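Local coordinates for protein STE5 (Saccharomyces cerevisiae, PDB 3FZE) that scaffolds the yeast mating pathway and, through this vWA-like minimal scaffold domain, cocatalyses phosphorylation of the MAP kinase Fus3 by Ste7, at residues E145-V150 against K160-V165; V114-S119 against S168-V173; I23-F28 against K124-F129. One frame throughout, in Å; residues are numbered along the deposited sequence.

Contact 1. Residues E145-V150 against K160-V165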
loop_
_atom_site.group_PDB
_atom_site.type_symbol
_atom_site.label_atom_id
_atom_site.label_comp_id
_atom_site.label_asym_id
_atom_site.label_seq_id
_atom_site.Cartn_x
_atom_site.Cartn_y
_atom_site.Cartn_z
ATOM N N GLU A 145 -11.152 2.584 1.422
ATOM C CA GLU A 145 -10.389 1.340 1.530
ATOM C C GLU A 145 -10.148 0.715 0.158
ATOM O O GLU A 145 -11.040 0.105 -0.430
ATOM C CB GLU A 145 -11.115 0.360 2.438
ATOM C CG GLU A 145 -10.638 -1.069 2.306
ATOM C CD GLU A 145 -11.683 -2.051 2.774
ATOM O OE1 GLU A 145 -12.310 -1.777 3.816
ATOM O OE2 GLU A 145 -11.882 -3.086 2.101
ATOM N N LEU A 146 -8.929 0.865 -0.341
ATOM C CA LEU A 146 -8.613 0.552 -1.729
ATOM C C LEU A 146 -7.738 -0.698 -1.849
ATOM O O LEU A 146 -6.726 -0.821 -1.170
ATOM C CB LEU A 146 -7.958 1.786 -2.364
ATOM C CG LEU A 146 -7.071 1.757 -3.598
ATOM C CD1 LEU A 146 -6.938 3.170 -4.153
ATOM C CD2 LEU A 146 -5.719 1.206 -3.221
ATOM N N LYS A 147 -8.144 -1.625 -2.710
ATOM C CA LYS A 147 -7.426 -2.883 -2.894
ATOM C C LYS A 147 -7.013 -3.027 -4.348
ATOM O O LYS A 147 -7.865 -3.086 -5.239
ATOM C CB LYS A 147 -8.302 -4.063 -2.481
ATOM C CG LYS A 147 -8.701 -4.051 -1.018
ATOM C CD LYS A 147 -9.668 -5.178 -0.703
ATOM C CE LYS A 147 -10.195 -5.063 0.715
ATOM N NZ LYS A 147 -11.331 -6.000 0.971
ATOM N N ILE A 148 -5.707 -3.074 -4.590
ATOM C CA ILE A 148 -5.193 -3.066 -5.955
ATOM C C ILE A 148 -4.226 -4.208 -6.242
ATOM O O ILE A 148 -3.265 -4.445 -5.502
ATOM C CB ILE A 148 -4.494 -1.733 -6.313
ATOM C CG1 ILE A 148 -5.435 -0.544 -6.097
ATOM C CG2 ILE A 148 -4.006 -1.765 -7.759
ATOM C CD1 ILE A 148 -4.750 0.811 -6.281
ATOM N N LYS A 149 -4.489 -4.910 -7.335
ATOM C CA LYS A 149 -3.635 -5.998 -7.768
ATOM C C LYS A 149 -2.760 -5.514 -8.919
ATOM O O LYS A 149 -3.261 -5.106 -9.968
ATOM C CB LYS A 149 -4.489 -7.192 -8.201
ATOM C CG LYS A 149 -3.791 -8.536 -8.103
ATOM C CD LYS A 149 -2.624 -8.619 -9.060
ATOM C CE LYS A 149 -2.006 -10.003 -9.055
ATOM N NZ LYS A 149 -0.975 -10.100 -10.111
ATOM N N VAL A 150 -1.448 -5.545 -8.709
ATOM C CA VAL A 150 -0.502 -5.213 -9.765
ATOM C C VAL A 150 -0.204 -6.467 -10.590
ATOM O O VAL A 150 0.229 -7.487 -10.055
ATOM C CB VAL A 150 0.789 -4.614 -9.192
ATOM C CG1 VAL A 150 1.837 -4.479 -10.281
ATOM C CG2 VAL A 150 0.491 -3.270 -8.534
ATOM N N LYS A 160 -13.216 -14.050 -3.272
ATOM C CA LYS A 160 -14.108 -13.339 -2.363
ATOM C C LYS A 160 -13.688 -11.885 -2.177
ATOM O O LYS A 160 -13.575 -11.404 -1.049
ATOM C CB LYS A 160 -14.160 -14.035 -1.001
ATOM C CG LYS A 160 -12.798 -14.268 -0.358
ATOM C CD LYS A 160 -12.836 -13.969 1.135
ATOM C CE LYS A 160 -11.914 -14.892 1.918
ATOM N NZ LYS A 160 -10.555 -14.993 1.320
ATOM N N ILE A 161 -13.459 -11.184 -3.282
ATOM C CA ILE A 161 -13.038 -9.789 -3.207
ATOM C C ILE A 161 -14.022 -8.859 -3.910
ATOM O O ILE A 161 -14.283 -8.998 -5.104
ATOM C CB ILE A 161 -11.627 -9.591 -3.790
ATOM C CG1 ILE A 161 -10.683 -10.681 -3.270
ATOM C CG2 ILE A 161 -11.105 -8.199 -3.450
ATOM C CD1 ILE A 161 -9.332 -10.698 -3.949
ATOM N N ASP A 162 -14.561 -7.908 -3.155
ATOM C CA ASP A 162 -15.545 -6.969 -3.679
ATOM C C ASP A 162 -15.002 -6.123 -4.831
ATOM O O ASP A 162 -14.903 -6.585 -5.969
ATOM C CB ASP A 162 -16.065 -6.064 -2.557
ATOM C CG ASP A 162 -14.952 -5.317 -1.837
ATOM O OD1 ASP A 162 -13.767 -5.530 -2.169
ATOM O OD2 ASP A 162 -15.266 -4.509 -0.938
ATOM N N GLU A 163 -14.653 -4.880 -4.524
ATOM C CA GLU A 163 -14.181 -3.938 -5.527
ATOM C C GLU A 163 -12.670 -4.022 -5.725
ATOM O O GLU A 163 -11.946 -3.052 -5.497
ATOM C CB GLU A 163 -14.607 -2.520 -5.150
ATOM C CG GLU A 163 -16.093 -2.271 -5.358
ATOM C CD GLU A 163 -16.706 -1.416 -4.268
ATOM O OE1 GLU A 163 -16.274 -1.535 -3.103
ATOM O OE2 GLU A 163 -17.629 -0.632 -4.575
ATOM N N LEU A 164 -12.206 -5.194 -6.146
ATOM C CA LEU A 164 -10.811 -5.384 -6.512
ATOM C C LEU A 164 -10.479 -4.515 -7.725
ATOM O O LEU A 164 -11.297 -4.362 -8.630
ATOM C CB LEU A 164 -10.543 -6.862 -6.824
ATOM C CG LEU A 164 -9.150 -7.201 -7.374
ATOM C CD1 LEU A 164 -8.071 -6.966 -6.322
ATOM C CD2 LEU A 164 -9.113 -8.638 -7.872
ATOM N N VAL A 165 -9.283 -3.938 -7.735
ATOM C CA VAL A 165 -8.843 -3.105 -8.842
ATOM C C VAL A 165 -7.547 -3.658 -9.411
ATOM O O VAL A 165 -6.634 -3.990 -8.658
ATOM C CB VAL A 165 -8.607 -1.649 -8.382
ATOM C CG1 VAL A 165 -7.926 -0.843 -9.479
ATOM C CG2 VAL A 165 -9.926 -1.002 -7.976
HETATM O O HOH W 1 -11.106 -1.884 -3.061
#

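Contact 2. Residues V114-S119 against S168-V173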
loop_
_atom_site.group_PDB
_atom_site.type_symbol
_atom_site.label_atom_id
_atom_site.label_comp_id
_atom_site.label_asym_id
_atom_site.label_seq_id
_atom_site.Cartn_x
_atom_site.Cartn_y
_atom_site.Cartn_z
ATOM N N VAL A 114 -4.695 1.887 1.762
ATOM C CA VAL A 114 -4.330 1.563 0.395
ATOM C C VAL A 114 -3.555 0.254 0.425
ATOM O O VAL A 114 -2.440 0.200 0.933
ATOM C CB VAL A 114 -3.471 2.673 -0.240
ATOM C CG1 VAL A 114 -3.115 2.319 -1.676
ATOM C CG2 VAL A 114 -4.213 4.012 -0.186
ATOM N N ALA A 115 -4.162 -0.803 -0.095
ATOM C CA ALA A 115 -3.534 -2.120 -0.102
ATOM C C ALA A 115 -3.183 -2.515 -1.531
ATOM O O ALA A 115 -4.059 -2.643 -2.379
ATOM C CB ALA A 115 -4.459 -3.163 0.548
ATOM N N VAL A 116 -1.892 -2.688 -1.799
ATOM C CA VAL A 116 -1.435 -3.011 -3.137
ATOM C C VAL A 116 -0.552 -4.256 -3.082
ATOM O O VAL A 116 0.324 -4.367 -2.217
ATOM C CB VAL A 116 -0.634 -1.849 -3.760
ATOM C CG1 VAL A 116 -0.375 -2.113 -5.238
ATOM C CG2 VAL A 116 -1.371 -0.509 -3.570
ATOM N N SER A 117 -0.776 -5.190 -3.997
ATOM C CA SER A 117 -0.023 -6.448 -4.001
ATOM C C SER A 117 0.229 -6.912 -5.435
ATOM O O SER A 117 -0.620 -6.732 -6.308
ATOM C CB SER A 117 -0.793 -7.522 -3.226
ATOM O OG SER A 117 -0.146 -8.791 -3.286
ATOM N N ASN A 118 1.391 -7.505 -5.678
ATOM C CA ASN A 118 1.643 -8.125 -6.975
ATOM C C ASN A 118 1.788 -9.639 -6.863
ATOM O O ASN A 118 2.172 -10.297 -7.828
ATOM C CB ASN A 118 2.894 -7.537 -7.634
ATOM C CG ASN A 118 4.169 -8.006 -6.969
ATOM O OD1 ASN A 118 4.151 -8.418 -5.809
ATOM N ND2 ASN A 118 5.285 -7.949 -7.697
ATOM N N SER A 119 1.484 -10.186 -5.690
ATOM C CA SER A 119 1.697 -11.617 -5.445
ATOM C C SER A 119 0.522 -12.473 -5.900
ATOM O O SER A 119 -0.550 -11.964 -6.203
ATOM C CB SER A 119 2.010 -11.880 -3.963
ATOM O OG SER A 119 0.917 -11.540 -3.126
ATOM N N SER A 168 -1.484 -2.281 -14.257
ATOM C CA SER A 168 -0.424 -2.854 -15.078
ATOM C C SER A 168 0.932 -2.924 -14.378
ATOM O O SER A 168 1.695 -3.868 -14.586
ATOM C CB SER A 168 -0.284 -2.066 -16.382
ATOM O OG SER A 168 0.110 -0.736 -16.114
ATOM N N SER A 169 1.237 -1.925 -13.561
ATOM C CA SER A 169 2.545 -1.865 -12.922
ATOM C C SER A 169 2.513 -1.115 -11.605
ATOM O O SER A 169 1.579 -0.347 -11.330
ATOM C CB SER A 169 3.575 -1.218 -13.857
ATOM O OG SER A 169 3.342 0.180 -14.013
ATOM N N TRP A 170 3.550 -1.327 -10.801
ATOM C CA TRP A 170 3.771 -0.529 -9.599
ATOM C C TRP A 170 3.885 0.952 -9.936
ATOM O O TRP A 170 3.391 1.812 -9.203
ATOM C CB TRP A 170 5.046 -0.988 -8.876
ATOM C CG TRP A 170 4.906 -2.333 -8.218
ATOM C CD1 TRP A 170 5.362 -3.532 -8.698
ATOM C CD2 TRP A 170 4.252 -2.625 -6.975
ATOM N NE1 TRP A 170 5.041 -4.543 -7.831
ATOM C CE2 TRP A 170 4.356 -4.019 -6.768
ATOM C CE3 TRP A 170 3.593 -1.846 -6.013
ATOM C CZ2 TRP A 170 3.831 -4.649 -5.638
ATOM C CZ3 TRP A 170 3.069 -2.478 -4.894
ATOM C CH2 TRP A 170 3.191 -3.863 -4.718
ATOM N N THR A 171 4.547 1.250 -11.044
ATOM C CA THR A 171 4.771 2.632 -11.435
ATOM C C THR A 171 3.445 3.340 -11.694
ATOM O O THR A 171 3.218 4.447 -11.201
ATOM C CB THR A 171 5.689 2.715 -12.667
ATOM O OG1 THR A 171 7.009 2.293 -12.300
ATOM C CG2 THR A 171 5.750 4.144 -13.204
ATOM N N PHE A 172 2.559 2.692 -12.444
ATOM C CA PHE A 172 1.281 3.322 -12.767
ATOM C C PHE A 172 0.443 3.568 -11.521
ATOM O O PHE A 172 -0.090 4.660 -11.333
ATOM C CB PHE A 172 0.472 2.501 -13.780
ATOM C CG PHE A 172 -0.868 3.101 -14.079
ATOM C CD1 PHE A 172 -0.998 4.082 -15.043
ATOM C CD2 PHE A 172 -1.988 2.719 -13.358
ATOM C CE1 PHE A 172 -2.228 4.658 -15.303
ATOM C CE2 PHE A 172 -3.218 3.293 -13.610
ATOM C CZ PHE A 172 -3.335 4.263 -14.583
ATOM N N VAL A 173 0.337 2.554 -10.667
ATOM C CA VAL A 173 -0.439 2.673 -9.439
ATOM C C VAL A 173 0.091 3.786 -8.547
ATOM O O VAL A 173 -0.663 4.656 -8.092
ATOM C CB VAL A 173 -0.421 1.360 -8.633
ATOM C CG1 VAL A 173 -1.046 1.568 -7.258
ATOM C CG2 VAL A 173 -1.157 0.272 -9.389
#

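Contact 3. Residues I23-F28 against K124-F129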
loop_
_atom_site.group_PDB
_atom_site.type_symbol
_atom_site.label_atom_id
_atom_site.label_comp_id
_atom_site.label_asym_id
_atom_site.label_seq_id
_atom_site.Cartn_x
_atom_site.Cartn_y
_atom_site.Cartn_z
ATOM N N ILE A 23 -0.263 -0.306 2.551
ATOM C CA ILE A 23 0.129 -1.698 2.758
ATOM C C ILE A 23 0.547 -2.287 1.414
ATOM O O ILE A 23 -0.251 -2.355 0.486
ATOM C CB ILE A 23 -1.016 -2.514 3.398
ATOM C CG1 ILE A 23 -1.549 -1.774 4.630
ATOM C CG2 ILE A 23 -0.522 -3.891 3.780
ATOM C CD1 ILE A 23 -3.050 -1.906 4.860
ATOM N N LEU A 24 1.816 -2.669 1.312
ATOM C CA LEU A 24 2.408 -3.136 0.063
ATOM C C LEU A 24 2.920 -4.558 0.214
ATOM O O LEU A 24 3.782 -4.836 1.046
ATOM C CB LEU A 24 3.558 -2.215 -0.375
ATOM C CG LEU A 24 3.227 -0.730 -0.539
ATOM C CD1 LEU A 24 4.473 0.005 -1.026
ATOM C CD2 LEU A 24 2.065 -0.503 -1.500
ATOM N N GLN A 25 2.358 -5.469 -0.574
ATOM C CA GLN A 25 2.808 -6.845 -0.566
ATOM C C GLN A 25 3.604 -7.079 -1.833
ATOM O O GLN A 25 3.073 -6.933 -2.940
ATOM C CB GLN A 25 1.607 -7.769 -0.515
ATOM C CG GLN A 25 1.977 -9.219 -0.643
ATOM C CD GLN A 25 0.796 -10.117 -0.363
ATOM O OE1 GLN A 25 -0.317 -9.841 -0.804
ATOM N NE2 GLN A 25 1.025 -11.191 0.389
ATOM N N ILE A 26 4.883 -7.407 -1.676
ATOM C CA ILE A 26 5.764 -7.550 -2.828
ATOM C C ILE A 26 6.359 -8.950 -2.990
ATOM O O ILE A 26 7.028 -9.472 -2.089
ATOM C CB ILE A 26 6.912 -6.515 -2.804
ATOM C CG1 ILE A 26 6.356 -5.108 -2.561
ATOM C CG2 ILE A 26 7.689 -6.578 -4.111
ATOM C CD1 ILE A 26 7.421 -4.025 -2.389
ATOM N N ASP A 27 6.078 -9.550 -4.140
ATOM C CA ASP A 27 6.789 -10.738 -4.616
ATOM C C ASP A 27 7.941 -10.210 -5.459
ATOM O O ASP A 27 7.738 -9.688 -6.557
ATOM C CB ASP A 27 5.852 -11.613 -5.456
ATOM C CG ASP A 27 6.543 -12.836 -6.030
ATOM O OD1 ASP A 27 7.788 -12.840 -6.098
ATOM O OD2 ASP A 27 5.839 -13.796 -6.429
ATOM N N PHE A 28 9.148 -10.307 -4.921
ATOM C CA PHE A 28 10.313 -9.702 -5.553
ATOM C C PHE A 28 10.736 -10.414 -6.832
ATOM O O PHE A 28 11.391 -9.820 -7.690
ATOM C CB PHE A 28 11.478 -9.649 -4.566
ATOM C CG PHE A 28 11.222 -8.774 -3.385
ATOM C CD1 PHE A 28 11.473 -7.411 -3.452
ATOM C CD2 PHE A 28 10.721 -9.305 -2.208
ATOM C CE1 PHE A 28 11.242 -6.601 -2.366
ATOM C CE2 PHE A 28 10.480 -8.496 -1.121
ATOM C CZ PHE A 28 10.743 -7.144 -1.202
ATOM N N LYS A 124 -5.217 -17.378 1.108
ATOM C CA LYS A 124 -4.569 -17.360 2.417
ATOM C C LYS A 124 -3.250 -16.595 2.451
ATOM O O LYS A 124 -2.678 -16.395 3.520
ATOM C CB LYS A 124 -4.360 -18.786 2.941
ATOM C CG LYS A 124 -5.642 -19.471 3.396
ATOM C CD LYS A 124 -5.366 -20.873 3.924
ATOM C CE LYS A 124 -6.657 -21.588 4.298
ATOM N NZ LYS A 124 -7.434 -20.837 5.326
ATOM N N LYS A 125 -2.768 -16.148 1.295
ATOM C CA LYS A 125 -1.481 -15.457 1.259
ATOM C C LYS A 125 -1.558 -14.009 0.787
ATOM O O LYS A 125 -0.727 -13.199 1.173
ATOM C CB LYS A 125 -0.480 -16.217 0.397
ATOM C CG LYS A 125 -0.109 -17.579 0.934
ATOM C CD LYS A 125 0.966 -18.212 0.081
ATOM C CE LYS A 125 1.238 -19.640 0.530
ATOM N NZ LYS A 125 1.798 -19.705 1.910
ATOM N N SER A 126 -2.532 -13.693 -0.060
ATOM C CA SER A 126 -2.631 -12.350 -0.623
ATOM C C SER A 126 -3.364 -11.402 0.325
ATOM O O SER A 126 -4.447 -11.727 0.815
ATOM C CB SER A 126 -3.336 -12.406 -1.983
ATOM O OG SER A 126 -3.779 -11.119 -2.389
ATOM N N ILE A 127 -2.780 -10.234 0.584
ATOM C CA ILE A 127 -3.430 -9.256 1.456
ATOM C C ILE A 127 -4.759 -8.749 0.873
ATOM O O ILE A 127 -5.581 -8.156 1.582
ATOM C CB ILE A 127 -2.496 -8.054 1.779
ATOM C CG1 ILE A 127 -2.247 -7.211 0.523
ATOM C CG2 ILE A 127 -1.179 -8.544 2.380
ATOM C CD1 ILE A 127 -1.572 -5.869 0.800
ATOM N N LEU A 128 -4.981 -8.995 -0.414
ATOM C CA LEU A 128 -6.164 -8.461 -1.080
ATOM C C LEU A 128 -7.446 -9.235 -0.726
ATOM O O LEU A 128 -8.552 -8.754 -0.979
ATOM C CB LEU A 128 -5.952 -8.405 -2.600
ATOM C CG LEU A 128 -4.705 -7.666 -3.099
ATOM C CD1 LEU A 128 -4.542 -7.796 -4.596
ATOM C CD2 LEU A 128 -4.775 -6.194 -2.715
ATOM N N PHE A 129 -7.299 -10.411 -0.123
ATOM C CA PHE A 129 -8.454 -11.220 0.276
ATOM C C PHE A 129 -8.886 -10.949 1.715
ATOM O O PHE A 129 -9.872 -11.513 2.190
ATOM C CB PHE A 129 -8.142 -12.722 0.153
ATOM C CG PHE A 129 -8.010 -13.204 -1.260
ATOM C CD1 PHE A 129 -9.034 -13.908 -1.862
ATOM C CD2 PHE A 129 -6.860 -12.958 -1.983
ATOM C CE1 PHE A 129 -8.913 -14.355 -3.163
ATOM C CE2 PHE A 129 -6.736 -13.399 -3.282
ATOM C CZ PHE A 129 -7.761 -14.098 -3.875
#

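Contact 1. Residues E145-V150 against K160-V165
Ile161 meets strand 145-150 through its CG2 branch, 4.3 Å from CD of Lys147, a loose touch against the aliphatic part of the lysine. Asp162 follows in a poorly ordered loop. Its OD1 lies 4.0 Å from NZ of Lys147, too far for a salt bridge, with the two side chains roughly perpendicular. The lysine, stretched out beyond CG, reaches its closer partner within its own strand, OE2 of Glu145 at 3.2 Å.

Glu163 sits at the centre of an inverse gamma turn and contributes its backbone: its carbonyl takes a hydrogen bond from a water that also donates to Glu145 O and accepts from Lys147 N, so the water joins loop to strand where direct pairing has not yet begun. At Leu164 the chain draws close, and CD1 of the leucine rests 4.1 Å from CB of Lys149.

Direct pairing begins at Val165. Its N-H bonds to Lys147 O (3.0 Å, somewhat bent at 142°), and its own carbonyl receives the N-H of Lys149 at 2.7 Å in a nearly straight bond. Ile148, framed by these two bonds, lies in parallel register with Val165; the side chains run side by side on one face of the sheet, where Val165 also touches helix 2-14 and Ile148 reaches Val173. This is how the outermost strand 165-167 joins the sheet of the vWA-like fold. The chemistry divides accordingly: backbone bonds and apolar packing fix the Val165 end, whereas a water, and probably a weak charge attraction, link the less ordered turn to the strand.

Contact 2. Residues V114-S119 against S168-V173
Trp170 lays the six-membered part of its indole against Val116, whose CG1 methyl comes within 3.5 Å of CZ3 at an oblique angle to the ring. The two side chains run antiparallel past one another. Trp170 CG stands anti to its carbonyl carbon (chi1 -71°), and from there the ring extends to the strand, bringing CH2 to 4.2 Å from CA of Ser117.

Asn118, just beyond the end of strand 111-117, stands roughly perpendicular to the tryptophan side chain, its amide plane turned 64° from the ring. CB packs 3.6 Å from CZ2 of Trp170, while ND2 lies at the ring edge, 3.4 Å from NE1; both nitrogens are donors, so this is contact without a hydrogen bond. The amide finds a partner elsewhere, OD1 accepting from the backbone N of Asp27. One helical turn after Trp170, Val173 adds CG1 at 4.2 Å from CG2 of Val116.

Through Trp170 and Val173, helix 170-180 packs on the central part of the sheet, in the alpha/beta/alpha layering of the vWA-like fold; Ile26 of strand 19-26 also touches the indole. Ser169 is the N-cap, its OG accepting from Phe172 N at 3.1 Å. An alanine at Trp170 would remove the whole ring, which is likely to strip the indole's cover from CG1 of Val116 and from CB of Asn118 and open a gap between helix and sheet. Ser117 OG bonds to Gln25 OE1, away from the helix, and the contact therefore depends on the apolar fit of the indole against Val116 and Asn118.

Contact 3. Residues I23-F28 against K124-F129
Gln25 reaches out from strand 19-26 and sets its amide against the backbone of the 124-129 loop, meeting two peptide groups at once. With CG anti to the backbone N (chi1 174°) and the chain extended beyond it, the amide is carried well clear of its own strand. NE2 donates to Lys125 O at 2.8 Å, and that oxygen lies in the plane of the glutamine amide. On the other arm, OE1 accepts from the N-H of Ile127 at 2.9 Å; the bond is close to linear at the hydrogen (170°), although the donor is tilted 30° from the plane of the glutamine carbonyl. The side chain therefore mimics a stretch of backbone, and the paired bonds hold its flat end against rotation.

Ile127 runs alongside Gln25 in the reverse direction. Its CG2 lies 3.7 Å from CD of the glutamine, while CG1, placed between its own backbone N and carbonyl carbon, carries CD1 onward to CG2 of Ile23 at 3.7 Å. The two isoleucines meet at a slant, and the methyl contacts lie beside the buried amide.

In the vWA-like fold, strand 19-26 lies inside the parallel part of the sheet, and here the loop that follows the neighbouring strand 111-117 folds back over it. OE1 of Gln25 also accepts from Ser117 OG of that neighbour, while NE2 has a second acceptor in Asp60 O, giving each end of the amide two bonds.

Within the loop, Ser126 OG accepts from Leu128 N at 3.1 Å in an ST turn, leading into the 3-10 segment 127-129. Beyond it, the hydroxyl of Tyr132 bonds to Ile127 O.

All three contacts belong to one mixed sheet, with strands 19-26, 111-117 and 145-150 adjacent and parallel and 165-167 at its edge. Their centres are 10 to 11 Å apart. Contact 1 builds that edge, contact 2 brings helix 170-180 onto strand 111-117, and contact 3 folds the loop after 111-117 over strand 19-26. Along the chain contact 3 is complete before contact 1 starts, contact 1 falls wholly between the segments of contact 2, and contacts 2 and 3 interleave. Residues distant in sequence are thus tied into one compact vWA-like domain, the unit that cocatalyses Fus3 phosphorylation.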